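Local atomic coordinates of flagellar motor switch protein fliG (Thermotoga maritima, PDB entry 3AJC), a protein that probably belongs to the switch complex at the base of the flagellar basal body that sets the direction of flagellar rotation. Residues A[5-8]-A[9-13]; A[15-18]-A[19-23]; A[143-146]-A[147-150]; A[209-213]-A[214-218]. All coordinates share one frame; numbering follows the deposited sequence.

Interaction 1 (A[5-8]-A[9-13])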
loop_
_atom_site.group_PDB
_atom_site.type_symbol
_atom_site.label_atom_id
_atom_site.label_comp_id
_atom_site.label_asym_id
_atom_site.label_seq_id
_atom_site.Cartn_x
_atom_site.Cartn_y
_atom_site.Cartn_z
ATOM N N PHE A 5 17.644 -4.997 11.157
ATOM C CA PHE A 5 17.745 -3.561 10.865
ATOM C C PHE A 5 16.973 -2.741 11.845
ATOM O O PHE A 5 16.803 -1.543 11.622
ATOM C CB PHE A 5 17.258 -3.261 9.438
ATOM C CG PHE A 5 18.067 -3.961 8.411
ATOM C CD1 PHE A 5 19.340 -3.517 8.106
ATOM C CD2 PHE A 5 17.637 -5.150 7.844
ATOM C CE1 PHE A 5 20.174 -4.248 7.276
ATOM C CE2 PHE A 5 18.489 -5.887 7.001
ATOM C CZ PHE A 5 19.753 -5.425 6.728
ATOM N N SER A 6 16.499 -3.377 12.911
ATOM C CA SER A 6 15.758 -2.666 13.916
ATOM C C SER A 6 16.584 -1.553 14.549
ATOM O O SER A 6 15.996 -0.672 15.158
ATOM C CB SER A 6 15.297 -3.624 15.002
ATOM O OG SER A 6 15.469 -3.026 16.273
ATOM N N PHE A 7 17.914 -1.578 14.433
ATOM C CA PHE A 7 18.715 -0.521 15.051
ATOM C C PHE A 7 18.718 0.744 14.182
ATOM O O PHE A 7 19.417 1.720 14.498
ATOM C CB PHE A 7 20.159 -1.009 15.263
ATOM C CG PHE A 7 20.875 -1.318 13.972
ATOM C CD1 PHE A 7 20.946 -2.619 13.476
ATOM C CD2 PHE A 7 21.310 -0.282 13.154
ATOM C CE1 PHE A 7 21.419 -2.867 12.170
ATOM C CE2 PHE A 7 21.778 -0.529 11.858
ATOM C CZ PHE A 7 21.827 -1.817 11.372
ATOM N N VAL A 8 17.940 0.725 13.099
ATOM C CA VAL A 8 17.892 1.855 12.190
ATOM C C VAL A 8 17.257 3.113 12.748
ATOM O O VAL A 8 17.761 4.199 12.501
ATOM C CB VAL A 8 17.191 1.482 10.871
ATOM C CG1 VAL A 8 16.301 2.635 10.389
ATOM C CG2 VAL A 8 18.240 1.200 9.797
ATOM N N ARG A 9 16.148 2.994 13.471
ATOM C CA ARG A 9 15.528 4.193 14.015
ATOM C C ARG A 9 16.409 4.729 15.132
ATOM O O ARG A 9 16.215 5.844 15.605
ATOM C CB ARG A 9 14.109 3.909 14.528
ATOM C CG ARG A 9 13.015 4.061 13.456
ATOM C CD ARG A 9 11.678 4.539 14.051
ATOM N NE ARG A 9 10.693 4.865 13.014
ATOM C CZ ARG A 9 9.536 5.494 13.230
ATOM N NH1 ARG A 9 9.200 5.880 14.454
ATOM N NH2 ARG A 9 8.711 5.742 12.218
ATOM N N ASP A 10 17.387 3.926 15.539
ATOM C CA ASP A 10 18.325 4.315 16.586
ATOM C C ASP A 10 19.560 4.963 15.983
ATOM O O ASP A 10 20.374 5.539 16.705
ATOM C CB ASP A 10 18.765 3.098 17.407
ATOM C CG ASP A 10 17.800 2.766 18.514
ATOM O OD1 ASP A 10 17.473 3.679 19.299
ATOM O OD2 ASP A 10 17.375 1.595 18.604
ATOM N N THR A 11 19.701 4.859 14.664
ATOM C CA THR A 11 20.853 5.434 13.999
ATOM C C THR A 11 20.624 6.819 13.446
ATOM O O THR A 11 19.502 7.244 13.146
ATOM C CB THR A 11 21.380 4.546 12.843
ATOM O OG1 THR A 11 22.171 5.338 11.949
ATOM C CG2 THR A 11 20.258 3.940 12.079
ATOM N N ASP A 12 21.742 7.514 13.322
ATOM C CA ASP A 12 21.785 8.863 12.805
ATOM C C ASP A 12 21.000 8.986 11.499
ATOM O O ASP A 12 20.676 7.983 10.891
ATOM C CB ASP A 12 23.252 9.289 12.654
ATOM C CG ASP A 12 24.228 8.289 13.264
ATOM O OD1 ASP A 12 25.317 8.718 13.692
ATOM O OD2 ASP A 12 23.930 7.080 13.288
ATOM N N PRO A 13 20.710 10.223 11.059
ATOM C CA PRO A 13 19.973 10.680 9.868
ATOM C C PRO A 13 20.592 10.635 8.477
ATOM O O PRO A 13 20.001 10.076 7.549
ATOM C CB PRO A 13 19.580 12.106 10.254
ATOM C CG PRO A 13 20.794 12.570 10.950
ATOM C CD PRO A 13 21.031 11.374 11.917
#
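Val8 and Thr11 are the first and last residues of a type I beta turn in the loop that leads into helix 14-21. The amide of Thr11 points back to the carbonyl of Val8, with Thr11 N 3.0 Å from Val8 O, although that oxygen lies too near the Thr11 methyl in the model and its exact place is doubtful. Beside it the two side chains lie at a slant to each other, Val8 CG2 being 4.1 Å from Thr11 CG2, a distance that shares this doubt. Valine suits its place because its branches are buried and also rest on Leu35, whereas the more open Thr11 can use a hydroxyl. That hydroxyl is turned opposite the backbone N (chi1 160°), a rotation that carries it toward the next residue: Thr11 OG1 donates to Asp12 OD2 over 2.8 Å, on the lone pair facing away from the other carboxylate oxygen. One step earlier, Asp10 N makes a weak bond of 3.2 Å to Phe7 O, and Asp10 CB lies 3.3 Å from that same Phe7 O. Before it Val8 N bonds to Phe5 O at 2.9 Å. The Phe5 ring meets that of Tyr34, and Arg9 makes a long, weak ion pair with Asp36. Backbone bonds spanning three residues, stepping from Phe5 to Thr11 through mostly exposed residues, are typical of consecutive tight turns in a surface loop before a helix.

Interaction 2 (A[15-18]-A[19-23])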
loop_
_atom_site.group_PDB
_atom_site.type_symbol
_atom_site.label_atom_id
_atom_site.label_comp_id
_atom_site.label_asym_id
_atom_site.label_seq_id
_atom_site.Cartn_x
_atom_site.Cartn_y
_atom_site.Cartn_z
ATOM N N GLN A 15 24.262 10.042 8.006
ATOM C CA GLN A 15 25.287 9.003 7.999
ATOM C C GLN A 15 24.558 7.765 7.467
ATOM O O GLN A 15 25.148 6.936 6.773
ATOM C CB GLN A 15 25.867 8.789 9.416
ATOM C CG GLN A 15 25.256 9.610 10.565
ATOM C CD GLN A 15 25.514 11.132 10.515
ATOM O OE1 GLN A 15 26.515 11.595 9.965
ATOM N NE2 GLN A 15 24.610 11.905 11.122
ATOM N N LEU A 16 23.253 7.675 7.725
ATOM C CA LEU A 16 22.488 6.543 7.208
ATOM C C LEU A 16 22.518 6.500 5.668
ATOM O O LEU A 16 22.879 5.482 5.074
ATOM C CB LEU A 16 21.033 6.576 7.707
ATOM C CG LEU A 16 20.166 5.349 7.354
ATOM C CD1 LEU A 16 20.980 4.065 7.487
ATOM C CD2 LEU A 16 18.942 5.291 8.261
ATOM N N VAL A 17 22.127 7.598 5.027
ATOM C CA VAL A 17 22.133 7.675 3.569
ATOM C C VAL A 17 23.570 7.585 3.066
ATOM O O VAL A 17 23.830 7.064 1.984
ATOM C CB VAL A 17 21.516 9.003 3.083
ATOM C CG1 VAL A 17 21.745 9.181 1.598
ATOM C CG2 VAL A 17 20.032 9.022 3.391
ATOM N N ASN A 18 24.499 8.088 3.871
ATOM C CA ASN A 18 25.917 8.080 3.525
ATOM C C ASN A 18 26.443 6.678 3.208
ATOM O O ASN A 18 27.128 6.473 2.205
ATOM C CB ASN A 18 26.734 8.680 4.674
ATOM C CG ASN A 18 28.223 8.729 4.373
ATOM O OD1 ASN A 18 29.048 8.901 5.277
ATOM N ND2 ASN A 18 28.576 8.590 3.098
ATOM N N PHE A 19 26.124 5.717 4.066
ATOM C CA PHE A 19 26.584 4.348 3.875
ATOM C C PHE A 19 25.840 3.605 2.773
ATOM O O PHE A 19 26.459 2.914 1.964
ATOM C CB PHE A 19 26.455 3.561 5.181
ATOM C CG PHE A 19 27.153 4.202 6.349
ATOM C CD1 PHE A 19 26.422 4.800 7.370
ATOM C CD2 PHE A 19 28.541 4.219 6.424
ATOM C CE1 PHE A 19 27.060 5.405 8.453
ATOM C CE2 PHE A 19 29.190 4.820 7.503
ATOM C CZ PHE A 19 28.444 5.416 8.517
ATOM N N LEU A 20 24.517 3.741 2.744
ATOM C CA LEU A 20 23.705 3.058 1.738
ATOM C C LEU A 20 24.040 3.493 0.314
ATOM O O LEU A 20 24.021 2.676 -0.603
ATOM C CB LEU A 20 22.209 3.276 2.013
ATOM C CG LEU A 20 21.618 2.638 3.281
ATOM C CD1 LEU A 20 20.148 3.005 3.407
ATOM C CD2 LEU A 20 21.768 1.124 3.224
ATOM N N GLN A 21 24.356 4.773 0.134
ATOM C CA GLN A 21 24.696 5.314 -1.186
ATOM C C GLN A 21 25.684 4.480 -1.991
ATOM O O GLN A 21 25.513 4.298 -3.195
ATOM C CB GLN A 21 25.298 6.711 -1.066
ATOM C CG GLN A 21 24.341 7.828 -0.741
ATOM C CD GLN A 21 25.036 9.170 -0.816
ATOM O OE1 GLN A 21 26.143 9.330 -0.299
ATOM N NE2 GLN A 21 24.393 10.142 -1.455
ATOM N N SER A 22 26.732 4.000 -1.328
ATOM C CA SER A 22 27.761 3.227 -2.006
ATOM C C SER A 22 27.587 1.715 -1.950
ATOM O O SER A 22 28.496 0.969 -2.315
ATOM C CB SER A 22 29.139 3.623 -1.468
ATOM O OG SER A 22 29.139 3.677 -0.052
ATOM N N GLU A 23 26.422 1.262 -1.496
ATOM C CA GLU A 23 26.149 -0.167 -1.436
ATOM C C GLU A 23 25.517 -0.561 -2.763
ATOM O O GLU A 23 25.132 0.296 -3.552
ATOM C CB GLU A 23 25.178 -0.490 -0.294
ATOM C CG GLU A 23 25.744 -0.292 1.104
ATOM C CD GLU A 23 26.777 -1.340 1.476
ATOM O OE1 GLU A 23 27.342 -1.243 2.589
ATOM O OE2 GLU A 23 27.022 -2.261 0.661
#
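Val17 holds CG1 opposite its own backbone N (chi1 170°), while Gln21 swings CG away from its carbonyl carbon (chi1 -74°) and then runs extended; these rotations bring Val17 CG1 to 3.7 Å from Gln21 CG. The two chains meet at a slant, methyl against methylene, one helical turn apart. Gln21 CG also comes too close to Val17 O in the model, leaving the finer detail there doubtful. Glutamine suits this place because its methylenes can cover a valine while its amide reaches the exposed surface. On the inner side Leu16 CD1 meets Leu20 CD1 at 4.3 Å, and the backbone there is tied by a weak but nearly straight bond, Leu20 N to Leu16 O, 3.3 Å at 174°. This is the i to i+4 ladder of helix 14-21, the first helix of this chain, within the FliG middle domain. It has an apolar side: Leu16 and Leu20 both touch Ile43 of helix 37-46, and Val17 touches Ala46. Toward solvent the Phe19 ring reaches back along the helix, its CE1 lying 3.7 Å from Gln15 CB, though the ring is modelled too tightly against the Gln15 carbonyl. At the C-terminal end Ser22 OG gives a weak bond of 3.4 Å to Phe19 O. Glu23 N bonds to Leu20 O at 2.9 Å, leading the chain into the EHPQR motif, important for FliM binding, which begins at Glu23.

Interaction 3 (A[143-146]-A[147-150])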
loop_
_atom_site.group_PDB
_atom_site.type_symbol
_atom_site.label_atom_id
_atom_site.label_comp_id
_atom_site.label_asym_id
_atom_site.label_seq_id
_atom_site.Cartn_x
_atom_site.Cartn_y
_atom_site.Cartn_z
ATOM N N ILE A 143 -18.606 3.079 -6.657
ATOM C CA ILE A 143 -18.754 3.057 -5.207
ATOM C C ILE A 143 -19.919 2.138 -4.787
ATOM O O ILE A 143 -19.784 1.360 -3.842
ATOM C CB ILE A 143 -18.962 4.492 -4.675
ATOM C CG1 ILE A 143 -17.674 5.294 -4.899
ATOM C CG2 ILE A 143 -19.370 4.468 -3.213
ATOM C CD1 ILE A 143 -17.715 6.716 -4.381
ATOM N N GLN A 144 -21.044 2.225 -5.496
ATOM C CA GLN A 144 -22.200 1.372 -5.220
ATOM C C GLN A 144 -21.811 -0.091 -5.459
ATOM O O GLN A 144 -22.142 -0.977 -4.677
ATOM C CB GLN A 144 -23.368 1.757 -6.129
ATOM C CG GLN A 144 -24.057 3.064 -5.739
ATOM C CD GLN A 144 -24.738 3.755 -6.918
ATOM O OE1 GLN A 144 -25.200 3.103 -7.856
ATOM N NE2 GLN A 144 -24.814 5.084 -6.861
ATOM N N LEU A 145 -21.099 -0.338 -6.546
ATOM C CA LEU A 145 -20.640 -1.684 -6.863
ATOM C C LEU A 145 -19.897 -2.254 -5.643
ATOM O O LEU A 145 -20.129 -3.392 -5.220
ATOM C CB LEU A 145 -19.680 -1.625 -8.052
ATOM C CG LEU A 145 -19.448 -2.888 -8.881
ATOM C CD1 LEU A 145 -20.487 -2.930 -10.010
ATOM C CD2 LEU A 145 -18.033 -2.882 -9.464
ATOM N N VAL A 146 -19.002 -1.442 -5.084
ATOM C CA VAL A 146 -18.197 -1.834 -3.935
ATOM C C VAL A 146 -19.025 -2.085 -2.671
ATOM O O VAL A 146 -18.806 -3.072 -1.966
ATOM C CB VAL A 146 -17.119 -0.747 -3.642
ATOM C CG1 VAL A 146 -16.321 -1.088 -2.374
ATOM C CG2 VAL A 146 -16.193 -0.621 -4.840
ATOM N N LEU A 147 -19.968 -1.190 -2.394
ATOM C CA LEU A 147 -20.817 -1.294 -1.211
ATOM C C LEU A 147 -21.582 -2.614 -1.080
ATOM O O LEU A 147 -21.731 -3.153 0.021
ATOM C CB LEU A 147 -21.791 -0.115 -1.172
ATOM C CG LEU A 147 -21.120 1.250 -0.974
ATOM C CD1 LEU A 147 -22.182 2.319 -0.833
ATOM C CD2 LEU A 147 -20.236 1.227 0.262
ATOM N N ARG A 148 -22.053 -3.148 -2.198
ATOM C CA ARG A 148 -22.783 -4.408 -2.156
ATOM C C ARG A 148 -21.912 -5.557 -1.658
ATOM O O ARG A 148 -22.424 -6.623 -1.313
ATOM C CB ARG A 148 -23.341 -4.741 -3.542
ATOM C CG ARG A 148 -24.530 -3.869 -3.939
ATOM C CD ARG A 148 -24.983 -4.142 -5.369
ATOM N NE ARG A 148 -23.900 -3.931 -6.322
ATOM C CZ ARG A 148 -24.073 -3.822 -7.635
ATOM N NH1 ARG A 148 -25.295 -3.903 -8.149
ATOM N NH2 ARG A 148 -23.029 -3.630 -8.436
ATOM N N GLU A 149 -20.599 -5.331 -1.607
ATOM C CA GLU A 149 -19.655 -6.358 -1.170
ATOM C C GLU A 149 -19.140 -6.139 0.249
ATOM O O GLU A 149 -18.264 -6.872 0.709
ATOM C CB GLU A 149 -18.465 -6.381 -2.122
ATOM C CG GLU A 149 -18.859 -6.384 -3.591
ATOM C CD GLU A 149 -19.104 -7.777 -4.131
ATOM O OE1 GLU A 149 -19.749 -7.898 -5.196
ATOM O OE2 GLU A 149 -18.638 -8.752 -3.497
ATOM N N VAL A 150 -19.685 -5.146 0.947
ATOM C CA VAL A 150 -19.224 -4.828 2.293
ATOM C C VAL A 150 -20.267 -5.011 3.393
ATOM O O VAL A 150 -21.341 -4.422 3.330
ATOM C CB VAL A 150 -18.722 -3.362 2.351
ATOM C CG1 VAL A 150 -18.098 -3.070 3.734
ATOM C CG2 VAL A 150 -17.721 -3.115 1.208
#
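Ile143 and Leu147 meet one turn apart at the end of helix 140-147, and the closeness here comes from backbone and stem: Leu147 N bonds to Ile143 O at 2.9 Å, and Leu147 CG lies 3.2 Å from the same oxygen. Their branches touch more lightly, Leu147 CD1 reaching Ile143 CG2 at 4.3 Å. Branched apolar residues suit this inner side; Val146 is buried too, against helix 194-213, and its CG1 lies 4.3 Å from Val150 CG2. Trimming Leu147 to an alanine would probably leave Ile143 CG2 and Ile170 without the leucine branches they touch, opening a gap at this corner. The other side is more open and exposed, and its one close side-chain approach is made by Arg148. This residue bends at chi3 (-58°), folding its guanidinium back over the preceding turn, where NH2 comes 3.1 Å from Leu145 CD1; the methyl lies at the edge of the group, near its plane. A long, flexible arginine can thus shield a leucine while remaining exposed. Gln144 turns its amide elsewhere, NE2 bonding to OD1 of Asn173. The backbone also tightens here: Arg148 N still reaches Gln144 O four residues back, but Glu149 N takes Val146 O, three back, at 2.9 Å and from 49° above the carbonyl plane. Val150 N then bonds to Leu147 O at 3.0 Å, closing a type I turn before helix 152-159. Around the whole, Leu147 and Ile143 pack on helix 164-171, whereas Leu145, Val146 and Val150 lean on helix 194-213 through Leu211, Ile208 and Ile207.

Interaction 4 (A[209-213]-A[214-218])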
loop_
_atom_site.group_PDB
_atom_site.type_symbol
_atom_site.label_atom_id
_atom_site.label_comp_id
_atom_site.label_asym_id
_atom_site.label_seq_id
_atom_site.Cartn_x
_atom_site.Cartn_y
_atom_site.Cartn_z
ATOM N N ARG A 209 -9.573 -3.723 -5.111
ATOM C CA ARG A 209 -8.497 -4.264 -5.928
ATOM C C ARG A 209 -8.989 -5.454 -6.761
ATOM O O ARG A 209 -8.568 -5.637 -7.906
ATOM C CB ARG A 209 -7.326 -4.681 -5.037
ATOM C CG ARG A 209 -6.001 -4.776 -5.766
ATOM C CD ARG A 209 -4.858 -4.862 -4.779
ATOM N NE ARG A 209 -4.843 -6.129 -4.057
ATOM C CZ ARG A 209 -4.592 -6.244 -2.755
ATOM N NH1 ARG A 209 -4.341 -5.162 -2.024
ATOM N NH2 ARG A 209 -4.583 -7.442 -2.186
ATOM N N ARG A 210 -9.887 -6.252 -6.186
ATOM C CA ARG A 210 -10.438 -7.413 -6.881
ATOM C C ARG A 210 -11.472 -7.026 -7.935
ATOM O O ARG A 210 -11.546 -7.645 -8.998
ATOM C CB ARG A 210 -11.081 -8.381 -5.884
ATOM C CG ARG A 210 -11.838 -9.523 -6.544
ATOM C CD ARG A 210 -12.370 -10.513 -5.514
ATOM N NE ARG A 210 -13.282 -9.886 -4.562
ATOM C CZ ARG A 210 -14.493 -9.428 -4.868
ATOM N NH1 ARG A 210 -14.952 -9.526 -6.111
ATOM N NH2 ARG A 210 -15.246 -8.872 -3.926
ATOM N N LEU A 211 -12.276 -6.009 -7.641
ATOM C CA LEU A 211 -13.295 -5.561 -8.584
ATOM C C LEU A 211 -12.707 -4.836 -9.786
ATOM O O LEU A 211 -13.392 -4.629 -10.783
ATOM C CB LEU A 211 -14.320 -4.665 -7.891
ATOM C CG LEU A 211 -15.374 -5.397 -7.063
ATOM C CD1 LEU A 211 -16.348 -4.388 -6.482
ATOM C CD2 LEU A 211 -16.117 -6.400 -7.941
ATOM N N GLU A 212 -11.440 -4.447 -9.697
ATOM C CA GLU A 212 -10.812 -3.769 -10.817
ATOM C C GLU A 212 -10.026 -4.782 -11.638
ATOM O O GLU A 212 -9.803 -4.590 -12.834
ATOM C CB GLU A 212 -9.907 -2.638 -10.334
ATOM C CG GLU A 212 -8.758 -3.060 -9.461
ATOM C CD GLU A 212 -7.936 -1.871 -9.020
ATOM O OE1 GLU A 212 -7.544 -1.079 -9.900
ATOM O OE2 GLU A 212 -7.683 -1.723 -7.805
ATOM N N GLU A 213 -9.602 -5.861 -10.983
ATOM C CA GLU A 213 -8.883 -6.932 -11.663
ATOM C C GLU A 213 -9.925 -7.550 -12.581
ATOM O O GLU A 213 -9.612 -8.096 -13.638
ATOM C CB GLU A 213 -8.395 -7.968 -10.651
ATOM C CG GLU A 213 -7.200 -7.514 -9.832
ATOM C CD GLU A 213 -5.879 -7.895 -10.472
ATOM O OE1 GLU A 213 -4.824 -7.491 -9.938
ATOM O OE2 GLU A 213 -5.897 -8.605 -11.503
ATOM N N ALA A 214 -11.179 -7.443 -12.154
ATOM C CA ALA A 214 -12.315 -7.947 -12.912
ATOM C C ALA A 214 -12.708 -6.865 -13.918
ATOM O O ALA A 214 -13.777 -6.922 -14.529
ATOM C CB ALA A 214 -13.479 -8.242 -11.972
ATOM N N GLY A 215 -11.832 -5.873 -14.062
ATOM C CA GLY A 215 -12.060 -4.778 -14.989
ATOM C C GLY A 215 -13.368 -4.017 -14.857
ATOM O O GLY A 215 -13.786 -3.350 -15.805
ATOM N N GLU A 216 -14.016 -4.090 -13.699
ATOM C CA GLU A 216 -15.280 -3.382 -13.523
ATOM C C GLU A 216 -15.273 -2.219 -12.524
ATOM O O GLU A 216 -16.280 -1.952 -11.868
ATOM C CB GLU A 216 -16.392 -4.377 -13.167
ATOM C CG GLU A 216 -16.053 -5.355 -12.055
ATOM C CD GLU A 216 -17.226 -6.256 -11.704
ATOM O OE1 GLU A 216 -18.293 -5.723 -11.333
ATOM O OE2 GLU A 216 -17.079 -7.493 -11.799
ATOM N N ILE A 217 -14.142 -1.524 -12.420
ATOM C CA ILE A 217 -14.021 -0.371 -11.523
ATOM C C ILE A 217 -13.496 0.837 -12.298
ATOM O O ILE A 217 -12.422 0.789 -12.899
ATOM C CB ILE A 217 -13.082 -0.666 -10.321
ATOM C CG1 ILE A 217 -13.865 -1.412 -9.235
ATOM C CG2 ILE A 217 -12.491 0.634 -9.770
ATOM C CD1 ILE A 217 -13.107 -1.603 -7.935
ATOM N N VAL A 218 -14.263 1.920 -12.263
ATOM C CA VAL A 218 -13.922 3.139 -12.988
ATOM C C VAL A 218 -13.543 4.326 -12.107
ATOM O O VAL A 218 -14.267 4.684 -11.175
ATOM C CB VAL A 218 -15.102 3.578 -13.878
ATOM C CG1 VAL A 218 -14.722 4.818 -14.669
ATOM C CG2 VAL A 218 -15.517 2.437 -14.796
#
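Leu211 and Ile217 meet across a Schellman motif that ends helix 194-213 in the FliG C-terminal domain. Its longer bond runs from Glu216 N to Leu211 O, 3.0 Å and in the carbonyl plane; inside it Gly215 N makes a short-span but weak bond to Glu212 O. Gly215 is the C-prime residue, and its positive phi of 54° is a backbone shape that glycine adopts more readily than other residues. The reversal aims Ile217 back at the helix. Its CG1 lies opposite the carbonyl carbon (chi1 -82°) and the chain continues extended, laying CD1 alongside the base of Leu211. Nearer the backbone, Ile217 CB rests 3.7 Å from Glu212 CB, the methylene root of the glutamate serving as an apolar surface. Were Ile217 cut back to an alanine, Leu211 CB would probably lose the methyl that covers it and the outgoing chain could shift against the helix end. Leu211 is also covered by Glu216, which crosses it at a slant: the flat carboxylate comes close to a methyl, Glu216 CD to Leu211 CD2 at 3.9 Å. Its charge may feel Arg210, whose NH1 is 6.4 Å from Glu216 OE2, too far to touch. Leucine suits this place, since its branches also pack on Leu145 and Val146 of helix 140-147, while the exposed Glu213 forms a salt bridge with Arg127. Among the carbon pairs between side chains the closest is Ile217 CD1 to Leu211 CB, 3.3 Å, tighter than usual van der Waals contact.

The four contacts come in series along the chain and form two pairs at opposite sides of its centre. Interactions 1 and 2, with centres 13 Å apart, are the entry loop and body of helix 14-21, joined where Thr11 CG2 lies 4.3 Å from Leu16 CD2. Interactions 3 and 4, centres 12 Å apart, bring the ends of helices 140-147 and 194-213 together in the C-terminal domain: Leu145 CD2 meets Leu211 CD1 at 3.7 Å, and Glu149 forms a long, weak ion pair with Arg210. Interactions 2 and 3 are 46 Å apart between centres, which places the EHPQR motif, important for interaction with FliM and beginning within interaction 2, far from the C-terminal pair.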